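Local structure of probable secreted solute-binding lipoprotein (Streptomyces coelicolor, 3I3V) at residues T14-G17 with T18-G22. The protein probably binds a small solute outside the cell and delivers it to a membrane transporter. Residues are numbered along the deposited sequence; the frame is centred on the assembly and turned at random.
Sequences TQLG and TTAPG
L16 reaches across a tight bend of the chain to A20 and P21, a compact case of a strand-to-helix loop closed on itself by a leucine and an alanine. Strand 9-14 ends at T14, the chain doubles round at G17 and T18, and G22 stands at the N-cap position of helix 23-36. The loop is the first connection of a beta-alpha-beta crossover that leads on to strand 41-46, the parallel neighbour of 9-14, as in the lobes of periplasmic-type solute-binding proteins. The bend brings the CA atoms of L16 and A20 to 5.4 Å. The methyl of A20 faces back across the turn, where its CB meets CD2 of L16 at 3.8 Å and lies closer still, 3.2 Å, to the carbonyl O of Q15. The same CD2 rests on the carbonyl O of P21 at 3.3 Å, a contact of van der Waals kind. L16 gets there because CG stands anti to its own carbonyl carbon (chi1 -62°) and CD2 leans over to the returning chain; the side chain also packs on M69, I288 and Y26.

G17 makes the corner possible. Its phi of 143° would drive a CB against the carbonyl O of L16, so a residue without one fits here. T18 follows with OG1 between its backbone N and carbonyl carbon (chi1 49°), which lays CG2 back on the preceding peptide, 3.3 Å from the O of G17.

S23 OG is hydrogen-bonded both to the N of G17 and to the O of A20, linking the two limbs through the start of the helix; Q15 NE2, by contrast, is held by G48 O, after strand 41-46. Such chemistry, methyls set against one another and against carbonyl oxygens, is consistent with a loop shaped largely by close packing and glycine backbone angles, to which a serine hydroxyl adds a polar link.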
loop_
_atom_site.group_PDB
_atom_site.type_symbol
_atom_site.label_atom_id
_atom_site.label_comp_id
_atom_site.label_asym_id
_atom_site.label_seq_id
_atom_site.Cartn_x
_atom_site.Cartn_y
_atom_site.Cartn_z
ATOM N N THR C 14 45.698 -14.740 28.059
ATOM C CA THR C 14 45.675 -15.904 27.171
ATOM C C THR C 14 46.865 -16.833 27.206
ATOM O O THR C 14 47.983 -16.407 27.464
ATOM C CB THR C 14 45.630 -15.453 25.710
ATOM O OG1 THR C 14 44.857 -14.258 25.606
ATOM C CG2 THR C 14 45.053 -16.527 24.831
ATOM N N GLN C 15 46.616 -18.092 26.855
ATOM C CA GLN C 15 47.666 -19.100 26.767
ATOM C C GLN C 15 48.207 -19.085 25.345
ATOM O O GLN C 15 49.216 -19.724 25.056
ATOM C CB GLN C 15 47.115 -20.487 27.072
ATOM C CG GLN C 15 46.812 -20.716 28.533
ATOM C CD GLN C 15 46.386 -22.134 28.815
ATOM O OE1 GLN C 15 45.507 -22.674 28.138
ATOM N NE2 GLN C 15 47.000 -22.751 29.825
ATOM N N LEU C 16 47.517 -18.360 24.462
ATOM C CA LEU C 16 47.903 -18.243 23.060
ATOM C C LEU C 16 48.736 -16.991 22.851
ATOM O O LEU C 16 48.511 -15.974 23.513
ATOM C CB LEU C 16 46.667 -18.141 22.160
ATOM C CG LEU C 16 45.670 -19.296 22.119
ATOM C CD1 LEU C 16 44.632 -19.012 21.047
ATOM C CD2 LEU C 16 46.394 -20.603 21.828
ATOM N N GLY C 17 49.677 -17.048 21.911
ATOM C CA GLY C 17 50.502 -15.879 21.648
ATOM C C GLY C 17 51.948 -16.192 21.314
ATOM O O GLY C 17 52.646 -15.368 20.729
ATOM N N THR C 18 52.406 -17.378 21.697
ATOM C CA THR C 18 53.773 -17.788 21.410
ATOM C C THR C 18 53.847 -19.206 20.850
ATOM O O THR C 18 53.619 -19.412 19.659
ATOM C CB THR C 18 54.666 -17.686 22.660
ATOM O OG1 THR C 18 54.024 -18.328 23.770
ATOM C CG2 THR C 18 54.938 -16.222 22.991
ATOM N N THR C 19 54.135 -20.179 21.706
ATOM C CA THR C 19 54.273 -21.571 21.278
ATOM C C THR C 19 52.982 -22.379 21.204
ATOM O O THR C 19 52.916 -23.379 20.490
ATOM C CB THR C 19 55.248 -22.337 22.200
ATOM O OG1 THR C 19 54.728 -22.359 23.541
ATOM C CG2 THR C 19 56.617 -21.664 22.199
ATOM N N ALA C 20 51.964 -21.966 21.944
ATOM C CA ALA C 20 50.707 -22.699 21.938
ATOM C C ALA C 20 50.125 -22.799 20.527
ATOM O O ALA C 20 50.224 -21.867 19.734
ATOM C CB ALA C 20 49.722 -22.023 22.867
ATOM N N PRO C 21 49.530 -23.949 20.183
ATOM C CA PRO C 21 48.940 -24.122 18.851
ATOM C C PRO C 21 47.816 -23.106 18.630
ATOM O O PRO C 21 47.019 -22.838 19.536
ATOM C CB PRO C 21 48.422 -25.559 18.886
ATOM C CG PRO C 21 49.378 -26.235 19.831
ATOM C CD PRO C 21 49.516 -25.216 20.934
ATOM N N GLY C 22 47.753 -22.556 17.418
ATOM C CA GLY C 22 46.746 -21.559 17.104
ATOM C C GLY C 22 47.220 -20.136 17.379
ATOM O O GLY C 22 46.537 -19.173 17.029
#